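Local structure of Alpha/beta hydrolase fold protein (4PW0) at residues Q43-T48 and Q198-Q203; V142-P147 and W210-P215. The protein is probably a serine hydrolase of the alpha/beta hydrolase fold, cleaving a substrate that has not been identified. One frame throughout, in Å; residues are numbered along the deposited sequence.

In the fold
Contact 1 joins a loop of the core sheet to the inserted helices of an alpha/beta hydrolase fold, and contact 2 packs the start of that inserted region on its last helix; both use helix 197-212, contact 1 its beginning, contact 2 its last turn. Their centres are about 16 Å apart. Along the chain the segments alternate, 43-48, 142-147, 198-203, 210-215, so the two connections cross. Loop 43-48 follows strand 39-42 of the central sheet, whereas 142-147 leads into helix 146-154, the first of the helices inserted between strands 127-133 and 226-231. The contacts also touch directly, Phe45 CD2 lying 3.8 Å from Phe146 CZ. One helix thus ties a loop beside the probable catalytic site to the start of the inserted helices.

Contact 1 of 2, residues Q43-T48 and Q198-Q203; sequences QHFTGT and QAIGAQ
The Phe45 ring presents its edge to helix 197-212: the backbone O of Ile200 lies near the ring plane, 3.6 Å from CE1, and Gln203 CB meets the same rim at CD1. Over the centre of one face sits Thr46 CG2, 3.6 Å above the plane. This is the loop after strand 39-42 of the alpha/beta hydrolase fold, shaped here as a type II beta turn from His44 to Gly47, a place where relatives commonly form the oxyanion hole. The His44 side chain touches residues of the probable Ser-His-Asp triad, and Gly47 CA lies against one face of its imidazole. Phe45 swings CG anti to its own nitrogen (chi1 174°), carrying CZ to within 3.8 Å of Ile200 CG2; the two side chains meet at about a right angle. Beside it, Thr46 CG2 rests 3.9 Å from Ile200 CG1. Gln203 reaches in with an extended chain, and its OE1 accepts from Thr46 N at 2.8 Å, nearly straight at 167°, with the donor in the carbonyl plane. At the other end of the amide, NE2 donates to a water 3.0 Å away. Cut back to an alanine, this position would probably leave Thr46 N without its acceptor and the water without its donor from the helix. That water in turn donates to His44 O and Gly47 O.

Contact 2 of 2, residues V142-P147 and W210-P215; sequences VLHTFP and WGKKTP
Leu143 meets Gly211 and Trp210 along its length. Its CB lies 3.8 Å from Gly211 CA, close enough that a side chain on Gly211 would collide with it: a modelled CB falls only 2.4 Å from Leu143 CB. From there CG turns anti to the carbonyl carbon (chi1 -72°), and CD1 continues to the indole, 3.8 Å from Trp210 CD1 and in the ring plane, so the methyl meets an edge; the same CD1 lies 3.9 Å from Gly211 N. The two side chains run alongside each other, pointing the same way. Next in sequence, His144 donates from NE2 to Gly211 O at 3.2 Å. The bond is bent, 139° at the hydrogen, and although the oxygen lies in the imidazole plane, the donor stands well above the carbonyl plane. A water bridges the same two atoms, donating to Gly211 O. Lys212 CG packs 3.9 Å from His144 CD2. The contact is helix-end packing within the inserted helical region: the turn before helix 146-154 lies against the last turn of helix 197-212, while Leu143 also touches Phe114 of helix 111-122, whose ring stacks on Trp210, and Trp210 NE1 bonds Ala136 O in the loop after strand 127-133.

Contact 1 of 2, residues Q43-T48 and Q198-Q203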
ATOM      1  N   GLN A  43     -13.126   4.547  16.729  1.00 14.96           N
ATOM      2  CA  GLN A  43     -14.236   4.341  15.774  1.00 15.56           C
ATOM      3  C   GLN A  43     -14.613   5.561  14.929  1.00 14.68           C
ATOM      4  O   GLN A  43     -14.261   6.710  15.244  1.00 16.24           O
ATOM      5  CB  GLN A  43     -15.444   3.806  16.565  1.00 16.04           C
ATOM      6  CG  GLN A  43     -16.648   3.280  15.804  1.00 15.58           C
ATOM      7  CD  GLN A  43     -16.328   2.200  14.810  1.00 15.47           C
ATOM      8  OE1 GLN A  43     -15.562   2.391  13.838  1.00 16.57           O
ATOM      9  NE2 GLN A  43     -16.857   0.997  15.074  1.00 17.62           N
ATOM     10  N   HIS A  44     -15.344   5.295  13.847  1.00 14.79           N
ATOM     11  CA  HIS A  44     -15.875   6.339  12.963  1.00 15.10           C
ATOM     12  C   HIS A  44     -17.061   7.105  13.471  1.00 18.67           C
ATOM     13  O   HIS A  44     -17.632   6.749  14.497  1.00 18.71           O
ATOM     14  CB  HIS A  44     -16.234   5.686  11.610  1.00 16.19           C
ATOM     15  CG  HIS A  44     -17.472   4.822  11.613  1.00 16.29           C
ATOM     16  ND1 HIS A  44     -18.741   5.342  11.558  1.00 17.91           N
ATOM     17  CD2 HIS A  44     -17.636   3.479  11.559  1.00 17.07           C
ATOM     18  CE1 HIS A  44     -19.631   4.359  11.533  1.00 18.45           C
ATOM     19  NE2 HIS A  44     -18.988   3.227  11.496  1.00 17.26           N
ATOM     20  N   PHE A  45     -17.517   8.098  12.678  1.00 18.97           N
ATOM     21  CA  PHE A  45     -18.708   8.974  12.987  1.00 18.01           C
ATOM     22  C   PHE A  45     -19.988   8.176  13.110  1.00 18.10           C
ATOM     23  O   PHE A  45     -20.394   7.521  12.190  1.00 18.01           O
ATOM     24  CB  PHE A  45     -18.880   9.996  11.854  1.00 19.06           C
ATOM     25  CG  PHE A  45     -20.113  10.869  11.919  1.00 18.81           C
ATOM     26  CD1 PHE A  45     -20.384  11.657  13.025  1.00 19.61           C
ATOM     27  CD2 PHE A  45     -20.967  10.959  10.857  1.00 19.88           C
ATOM     28  CE1 PHE A  45     -21.506  12.469  13.042  1.00 18.66           C
ATOM     29  CE2 PHE A  45     -22.103  11.742  10.873  1.00 19.78           C
ATOM     30  CZ  PHE A  45     -22.380  12.528  11.983  1.00 19.39           C
ATOM     31  N   THR A  46     -20.607   8.267  14.275  1.00 16.68           N
ATOM     32  CA  THR A  46     -21.830   7.560  14.694  1.00 17.03           C
ATOM     33  C   THR A  46     -21.597   6.089  15.035  1.00 16.32           C
ATOM     34  O   THR A  46     -22.533   5.434  15.498  1.00 18.86           O
ATOM     35  CB  THR A  46     -23.034   7.651  13.748  1.00 18.52           C
ATOM     36  OG1 THR A  46     -22.898   6.692  12.666  1.00 18.58           O
ATOM     37  CG2 THR A  46     -23.233   9.030  13.223  1.00 19.20           C
ATOM     38  N   GLY A  47     -20.407   5.561  14.816  1.00 15.53           N
ATOM     39  CA  GLY A  47     -20.186   4.124  15.034  1.00 15.91           C
ATOM     40  C   GLY A  47     -20.126   3.746  16.484  1.00 16.51           C
ATOM     41  O   GLY A  47     -19.642   4.505  17.319  1.00 17.74           O
ATOM     42  N   THR A  48     -20.564   2.526  16.749  1.00 16.31           N
ATOM     43  CA  THR A  48     -20.496   1.915  18.088  1.00 17.19           C
ATOM     44  C   THR A  48     -19.655   0.662  18.006  1.00 15.83           C
ATOM     45  O   THR A  48     -18.988   0.395  17.015  1.00 16.75           O
ATOM     46  CB  THR A  48     -21.919   1.606  18.608  1.00 18.77           C
ATOM     47  OG1 THR A  48     -22.484   0.558  17.812  1.00 22.04           O
ATOM     48  CG2 THR A  48     -22.788   2.876  18.564  1.00 27.64           C
ATOM     49  N   GLN A 198     -27.200  12.989  21.107  1.00 17.42           N
ATOM     50  CA  GLN A 198     -26.217  13.926  21.639  1.00 18.18           C
ATOM     51  C   GLN A 198     -24.813  13.624  21.102  1.00 17.51           C
ATOM     52  O   GLN A 198     -24.059  14.525  20.723  1.00 18.00           O
ATOM     53  CB  GLN A 198     -26.236  13.933  23.164  1.00 19.56           C
ATOM     54  CG  GLN A 198     -25.396  15.040  23.779  1.00 20.46           C
ATOM     55  CD  GLN A 198     -23.893  14.730  23.844  1.00 19.67           C
ATOM     56  OE1 GLN A 198     -23.449  13.614  24.025  1.00 20.49           O
ATOM     57  NE2 GLN A 198     -23.098  15.798  23.757  1.00 21.77           N
ATOM     58  N   ALA A 199     -24.440  12.343  21.088  1.00 15.94           N
ATOM     59  CA  ALA A 199     -23.130  11.967  20.581  1.00 16.19           C
ATOM     60  C   ALA A 199     -22.970  12.326  19.114  1.00 15.77           C
ATOM     61  O   ALA A 199     -21.902  12.811  18.711  1.00 16.76           O
ATOM     62  CB  ALA A 199     -22.909  10.472  20.804  1.00 16.92           C
ATOM     63  N   ILE A 200     -23.994  12.085  18.323  1.00 15.12           N
ATOM     64  CA  ILE A 200     -23.925  12.365  16.886  1.00 15.20           C
ATOM     65  C   ILE A 200     -23.709  13.868  16.671  1.00 16.54           C
ATOM     66  O   ILE A 200     -22.857  14.262  15.885  1.00 15.54           O
ATOM     67  CB  ILE A 200     -25.164  11.859  16.121  1.00 16.06           C
ATOM     68  CG1 ILE A 200     -25.310  10.341  16.263  1.00 18.23           C
ATOM     69  CG2 ILE A 200     -25.095  12.268  14.651  1.00 15.98           C
ATOM     70  CD1 ILE A 200     -26.650   9.828  15.819  1.00 22.85           C
ATOM     71  N   GLY A 201     -24.466  14.720  17.393  1.00 16.24           N
ATOM     72  CA  GLY A 201     -24.289  16.170  17.221  1.00 15.89           C
ATOM     73  C   GLY A 201     -22.915  16.646  17.645  1.00 15.85           C
ATOM     74  O   GLY A 201     -22.303  17.481  16.952  1.00 17.37           O
ATOM     75  N   ALA A 202     -22.382  16.090  18.735  1.00 16.61           N
ATOM     76  CA  ALA A 202     -21.074  16.479  19.199  1.00 17.06           C
ATOM     77  C   ALA A 202     -19.998  16.073  18.175  1.00 15.83           C
ATOM     78  O   ALA A 202     -19.071  16.838  17.886  1.00 17.15           O
ATOM     79  CB  ALA A 202     -20.787  15.838  20.546  1.00 18.46           C
ATOM     80  N   GLN A 203     -20.127  14.865  17.642  1.00 15.34           N
ATOM     81  CA  GLN A 203     -19.174  14.393  16.631  1.00 15.90           C
ATOM     82  C   GLN A 203     -19.253  15.178  15.349  1.00 16.63           C
ATOM     83  O   GLN A 203     -18.219  15.463  14.774  1.00 16.22           O
ATOM     84  CB  GLN A 203     -19.386  12.909  16.346  1.00 15.67           C
ATOM     85  CG  GLN A 203     -19.041  12.008  17.514  1.00 15.90           C
ATOM     86  CD  GLN A 203     -19.300  10.563  17.194  1.00 16.91           C
ATOM     87  OE1 GLN A 203     -19.801  10.222  16.124  1.00 19.61           O
ATOM     88  NE2 GLN A 203     -18.966   9.690  18.138  1.00 18.81           N
TER
HETATM   89  O   HOH W   1     -18.333   6.934  17.190  1.00 19.26           O

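Contact 2 of 2, residues V142-P147 and W210-P215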
ATOM      1  N   VAL A 142     -12.102  20.218   2.674  1.00 16.44           N
ATOM      2  CA  VAL A 142     -13.212  19.321   2.349  1.00 17.45           C
ATOM      3  C   VAL A 142     -14.158  19.178   3.549  1.00 16.67           C
ATOM      4  O   VAL A 142     -15.352  18.990   3.364  1.00 16.90           O
ATOM      5  CB  VAL A 142     -12.706  17.933   1.864  1.00 17.50           C
ATOM      6  CG1 VAL A 142     -11.987  17.186   2.970  1.00 16.94           C
ATOM      7  CG2 VAL A 142     -13.830  17.083   1.279  1.00 18.48           C
ATOM      8  N   LEU A 143     -13.632  19.260   4.769  1.00 15.88           N
ATOM      9  CA  LEU A 143     -14.461  19.072   5.942  1.00 16.26           C
ATOM     10  C   LEU A 143     -15.329  20.299   6.230  1.00 17.78           C
ATOM     11  O   LEU A 143     -16.257  20.197   7.006  1.00 18.18           O
ATOM     12  CB  LEU A 143     -13.616  18.737   7.163  1.00 17.44           C
ATOM     13  CG  LEU A 143     -13.028  17.310   7.103  1.00 16.47           C
ATOM     14  CD1 LEU A 143     -12.076  17.101   8.246  1.00 18.24           C
ATOM     15  CD2 LEU A 143     -14.127  16.229   7.107  1.00 16.83           C
ATOM     16  N   HIS A 144     -15.050  21.443   5.584  1.00 17.72           N
ATOM     17  CA  HIS A 144     -15.935  22.592   5.777  1.00 20.04           C
ATOM     18  C   HIS A 144     -17.334  22.278   5.305  1.00 21.45           C
ATOM     19  O   HIS A 144     -18.313  22.875   5.787  1.00 24.87           O
ATOM     20  CB  HIS A 144     -15.417  23.817   5.006  1.00 19.91           C
ATOM     21  CG  HIS A 144     -14.061  24.286   5.425  1.00 22.14           C
ATOM     22  ND1 HIS A 144     -13.494  25.440   4.929  1.00 30.84           N
ATOM     23  CD2 HIS A 144     -13.131  23.727   6.228  1.00 22.69           C
ATOM     24  CE1 HIS A 144     -12.298  25.592   5.456  1.00 29.01           C
ATOM     25  NE2 HIS A 144     -12.043  24.553   6.227  1.00 25.77           N
ATOM     26  N   THR A 145     -17.459  21.358   4.359  1.00 18.26           N
ATOM     27  CA  THR A 145     -18.756  20.942   3.835  1.00 21.56           C
ATOM     28  C   THR A 145     -19.274  19.608   4.342  1.00 18.24           C
ATOM     29  O   THR A 145     -20.244  19.060   3.841  1.00 19.10           O
ATOM     30  CB  THR A 145     -18.804  20.993   2.334  1.00 27.66           C
ATOM     31  OG1 THR A 145     -17.800  20.174   1.797  1.00 29.40           O
ATOM     32  CG2 THR A 145     -18.710  22.509   1.842  1.00 34.19           C
ATOM     33  N   PHE A 146     -18.631  19.114   5.392  1.00 17.04           N
ATOM     34  CA  PHE A 146     -19.078  17.887   6.034  1.00 16.82           C
ATOM     35  C   PHE A 146     -20.546  17.970   6.473  1.00 16.85           C
ATOM     36  O   PHE A 146     -21.271  17.022   6.238  1.00 16.47           O
ATOM     37  CB  PHE A 146     -18.150  17.513   7.210  1.00 18.01           C
ATOM     38  CG  PHE A 146     -18.581  16.301   7.931  1.00 17.15           C
ATOM     39  CD1 PHE A 146     -18.348  15.085   7.396  1.00 18.90           C
ATOM     40  CD2 PHE A 146     -19.189  16.367   9.192  1.00 17.59           C
ATOM     41  CE1 PHE A 146     -18.723  13.938   8.048  1.00 19.63           C
ATOM     42  CE2 PHE A 146     -19.555  15.219   9.844  1.00 17.90           C
ATOM     43  CZ  PHE A 146     -19.340  13.991   9.262  1.00 18.80           C
ATOM     44  N   PRO A 147     -20.982  19.106   7.070  1.00 17.32           N
ATOM     45  CA  PRO A 147     -22.413  19.141   7.416  1.00 17.90           C
ATOM     46  C   PRO A 147     -23.349  18.951   6.226  1.00 18.47           C
ATOM     47  O   PRO A 147     -24.380  18.295   6.376  1.00 19.22           O
ATOM     48  CB  PRO A 147     -22.579  20.525   8.076  1.00 20.15           C
ATOM     49  CG  PRO A 147     -21.236  20.833   8.642  1.00 20.52           C
ATOM     50  CD  PRO A 147     -20.281  20.298   7.563  1.00 18.27           C
ATOM     51  N   TRP A 210     -12.401  20.061  13.028  1.00 16.90           N
ATOM     52  CA  TRP A 210     -11.083  19.533  12.667  1.00 17.05           C
ATOM     53  C   TRP A 210     -10.646  20.169  11.350  1.00 17.19           C
ATOM     54  O   TRP A 210      -9.463  20.471  11.188  1.00 18.51           O
ATOM     55  CB  TRP A 210     -11.149  18.004  12.555  1.00 16.62           C
ATOM     56  CG  TRP A 210      -9.863  17.316  12.235  1.00 16.08           C
ATOM     57  CD1 TRP A 210      -9.480  16.832  11.024  1.00 15.88           C
ATOM     58  CD2 TRP A 210      -8.810  16.989  13.140  1.00 15.26           C
ATOM     59  NE1 TRP A 210      -8.256  16.226  11.125  1.00 15.67           N
ATOM     60  CE2 TRP A 210      -7.838  16.277  12.415  1.00 15.79           C
ATOM     61  CE3 TRP A 210      -8.591  17.214  14.495  1.00 17.55           C
ATOM     62  CZ2 TRP A 210      -6.691  15.765  13.006  1.00 17.25           C
ATOM     63  CZ3 TRP A 210      -7.444  16.700  15.077  1.00 16.69           C
ATOM     64  CH2 TRP A 210      -6.522  15.972  14.333  1.00 16.84           C
ATOM     65  N   GLY A 211     -11.589  20.355  10.423  1.00 17.91           N
ATOM     66  CA  GLY A 211     -11.279  21.004   9.155  1.00 18.89           C
ATOM     67  C   GLY A 211     -11.248  22.518   9.210  1.00 19.57           C
ATOM     68  O   GLY A 211     -10.417  23.168   8.564  1.00 20.23           O
ATOM     69  N   LYS A 212     -12.164  23.113   9.967  1.00 18.46           N
ATOM     70  CA  LYS A 212     -12.254  24.577   9.959  1.00 20.20           C
ATOM     71  C   LYS A 212     -11.168  25.273  10.727  1.00 20.94           C
ATOM     72  O   LYS A 212     -10.779  26.401  10.353  1.00 25.69           O
ATOM     73  CB  LYS A 212     -13.589  25.020  10.523  1.00 23.64           C
ATOM     74  CG  LYS A 212     -14.758  24.695   9.603  1.00 25.73           C
ATOM     75  CD  LYS A 212     -16.078  25.227  10.152  1.00 28.18           C
ATOM     76  CE  LYS A 212     -16.146  26.756  10.047  1.00 31.15           C
ATOM     77  NZ  LYS A 212     -17.388  27.258  10.716  1.00 33.20           N
ATOM     78  N   LYS A 213     -10.716  24.679  11.810  1.00 21.38           N
ATOM     79  CA  LYS A 213      -9.753  25.327  12.675  1.00 21.30           C
ATOM     80  C   LYS A 213      -8.350  25.231  12.090  1.00 22.09           C
ATOM     81  O   LYS A 213      -7.998  24.233  11.498  1.00 22.32           O
ATOM     82  CB  LYS A 213      -9.780  24.788  14.101  1.00 22.16           C
ATOM     83  CG  LYS A 213     -11.123  24.988  14.828  1.00 28.47           C
ATOM     84  CD  LYS A 213     -11.407  26.407  15.227  1.00 39.38           C
ATOM     85  CE  LYS A 213     -12.700  26.535  16.041  1.00 43.55           C
ATOM     86  NZ  LYS A 213     -12.628  25.658  17.233  1.00 52.11           N
ATOM     87  N   THR A 214      -7.541  26.280  12.283  1.00 24.37           N
ATOM     88  CA  THR A 214      -6.172  26.243  11.864  0.60 25.07           C
ATOM     89  C   THR A 214      -5.458  25.085  12.563  1.00 24.29           C
ATOM     90  O   THR A 214      -5.699  24.836  13.750  1.00 25.03           O
ATOM     91  CB  THR A 214      -5.431  27.549  12.252  0.60 26.11           C
ATOM     92  OG1 THR A 214      -6.281  28.699  12.095  0.60 39.73           O
ATOM     93  CG2 THR A 214      -4.218  27.676  11.406  0.60 24.44           C
ATOM     94  N   PRO A 215      -4.540  24.391  11.851  1.00 24.21           N
ATOM     95  CA  PRO A 215      -3.822  23.308  12.543  1.00 23.99           C
ATOM     96  C   PRO A 215      -3.116  23.794  13.817  1.00 23.45           C
ATOM     97  O   PRO A 215      -2.585  24.945  13.881  1.00 26.56           O
ATOM     98  CB  PRO A 215      -2.811  22.860  11.506  1.00 25.48           C
ATOM     99  CG  PRO A 215      -3.504  23.106  10.218  1.00 25.04           C
ATOM    100  CD  PRO A 215      -4.188  24.432  10.426  1.00 25.52           C
TER
HETATM  101  O   HOH W   2      -9.271  25.174   6.719  1.00 34.07           O